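Cystathionine beta-lyases/cystathionine gamma-synthases (Corynebacterium glutamicum, PDB 5X5H) probably catalyses the pyridoxal 5'-phosphate-dependent joining of O-succinyl-L-homoserine and L-cysteine into L,L-cystathionine, with release of succinate, in methionine biosynthesis. Local coordinates at residues G97-L102 with D142-I147. Sequence-based numbering, arbitrary orientation.
Sequences GDHIVL and DNTKLI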
# COMPACT_ATOMS: atom_id res chain seq x y z
N GLY A 97 -25.54 4.46 34.57
CA GLY A 97 -25.53 4.31 36.01
C GLY A 97 -24.19 3.95 36.63
O GLY A 97 -24.07 3.86 37.87
N ASP A 98 -23.17 3.57 35.86
CA ASP A 98 -21.88 3.22 36.37
C ASP A 98 -20.98 4.50 36.44
O ASP A 98 -21.33 5.52 35.95
CB ASP A 98 -21.23 2.23 35.37
CG ASP A 98 -21.82 0.85 35.43
OD1 ASP A 98 -22.50 0.50 36.42
OD2 ASP A 98 -21.60 0.06 34.44
N HIS A 99 -19.90 4.36 37.14
CA HIS A 99 -18.95 5.41 37.42
C HIS A 99 -17.55 5.06 37.09
O HIS A 99 -17.10 3.92 37.23
CB HIS A 99 -19.13 5.74 38.96
CG HIS A 99 -18.20 6.74 39.53
ND1 HIS A 99 -17.16 6.37 40.32
CD2 HIS A 99 -18.25 8.10 39.52
CE1 HIS A 99 -16.54 7.47 40.72
NE2 HIS A 99 -17.18 8.51 40.28
N ILE A 100 -16.82 6.05 36.63
CA ILE A 100 -15.37 6.01 36.36
C ILE A 100 -14.53 6.92 37.29
O ILE A 100 -14.97 8.12 37.47
CB ILE A 100 -15.08 6.55 34.95
CG1 ILE A 100 -15.94 6.01 33.92
CG2 ILE A 100 -13.57 6.35 34.62
CD1 ILE A 100 -15.83 6.77 32.62
N VAL A 101 -13.43 6.47 37.77
CA VAL A 101 -12.41 7.29 38.42
C VAL A 101 -11.34 7.55 37.34
O VAL A 101 -10.79 6.56 36.77
CB VAL A 101 -11.83 6.64 39.64
CG1 VAL A 101 -10.73 7.51 40.26
CG2 VAL A 101 -12.94 6.38 40.68
N LEU A 102 -11.03 8.81 37.06
CA LEU A 102 -10.08 9.28 36.07
C LEU A 102 -9.07 10.18 36.71
O LEU A 102 -9.34 10.83 37.71
CB LEU A 102 -10.88 10.15 35.00
CG LEU A 102 -10.22 10.93 33.88
CD1 LEU A 102 -9.83 9.84 32.85
CD2 LEU A 102 -11.04 12.02 33.21
N ASP A 142 -19.77 2.39 45.13
CA ASP A 142 -20.31 1.07 44.90
C ASP A 142 -20.61 0.82 43.43
O ASP A 142 -20.45 -0.31 42.99
CB ASP A 142 -21.60 0.99 45.68
CG ASP A 142 -21.37 0.72 47.16
OD1 ASP A 142 -20.25 0.42 47.60
OD2 ASP A 142 -22.37 0.80 47.89
N ASN A 143 -20.84 1.89 42.71
CA ASN A 143 -21.08 1.83 41.26
C ASN A 143 -19.82 2.03 40.37
O ASN A 143 -19.97 2.09 39.16
CB ASN A 143 -22.22 2.65 40.79
CG ASN A 143 -22.05 4.14 40.91
OD1 ASN A 143 -21.31 4.55 41.89
ND2 ASN A 143 -22.63 4.97 40.03
N THR A 144 -18.67 2.17 40.98
CA THR A 144 -17.39 2.38 40.20
C THR A 144 -17.12 1.09 39.52
O THR A 144 -16.86 0.10 40.15
CB THR A 144 -16.26 2.76 41.10
OG1 THR A 144 -16.63 4.01 41.77
CG2 THR A 144 -14.96 3.06 40.22
N LYS A 145 -17.02 1.15 38.16
CA LYS A 145 -16.62 -0.03 37.36
C LYS A 145 -15.27 0.09 36.71
O LYS A 145 -14.69 -0.90 36.30
CB LYS A 145 -17.69 -0.25 36.27
CG LYS A 145 -19.08 -0.50 36.79
CD LYS A 145 -19.12 -1.80 37.58
CE LYS A 145 -20.55 -2.28 37.67
NZ LYS A 145 -21.15 -1.42 38.61
N LEU A 146 -14.67 1.28 36.75
CA LEU A 146 -13.44 1.54 35.98
C LEU A 146 -12.61 2.57 36.71
O LEU A 146 -13.11 3.67 37.02
CB LEU A 146 -13.86 2.05 34.60
CG LEU A 146 -12.72 2.30 33.62
CD1 LEU A 146 -11.79 1.13 33.40
CD2 LEU A 146 -13.39 2.77 32.30
N ILE A 147 -11.36 2.25 36.86
CA ILE A 147 -10.31 3.26 37.23
C ILE A 147 -9.38 3.35 35.99
O ILE A 147 -8.82 2.30 35.58
CB ILE A 147 -9.53 2.82 38.46
CG1 ILE A 147 -10.52 2.54 39.63
CG2 ILE A 147 -8.46 3.86 38.86
CD1 ILE A 147 -9.81 1.97 40.84
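His99 and Thr144 pair at the start of two neighbouring parallel strands, 99-103 and 144-150, in the seven-stranded mixed sheet of the fold-type I PLP-dependent domain. The backbone ladder runs from His99 N to Asn143 O, from Lys145 N to His99 O (2.9 Å) and from Val101 N to Leu146 O (2.9 Å). A beta bulge interrupts it: Lys145 is the extra residue, its psi of -10° far from extended, and register shifts by one between the pairs His99-Thr144 and Ile100-Leu146. At the bulge Leu146 N, though buried by the contact, has no hydrogen-bond partner; His99 O bonds Lys145 N instead.

On the face bearing His99, Thr144 and Val101, the imidazole and the hydroxyl lie side by side, and His99 ND1 meets Thr144 OG1 at 2.8 Å, at the edge of the ring. With NE2 bonded to Thr126 OG1 of strand 124-128, the histidine links three strands, a task suited to a ring with nitrogens at two positions. Thr144 is branched to serve two ends: its hydroxyl also receives Lys141 N, while CG2 rests on Val101 CG2 at 3.9 Å. Ile100 and Leu146 occupy the other face, CG2 of the isoleucine 4.3 Å from Leu146 CG, Leu146 packing on helix 82-93 and Ile100 on helix 108-118; branched apolar chains suit this buried layer.

Around the loops leading into the strands, charged and amide side chains add further bonds. Lys145, bent at chi2 and chi4, lays CG against the Asp98 carboxylate and brings NZ above its plane, 3.2 Å from OD1, in a salt bridge; Asp98 OD2 accepts Lys95 N, which helps to position the carboxylate. The backbone angles of Gly97 (phi 94°) bring the place of a CB against the preceding carbonyl O, which suits glycine. Asn143 ND2, also bonded to Glu124 OE1, donates to Gly97 O at 2.8 Å, almost straight at 174° and within the asparagine's own amide plane.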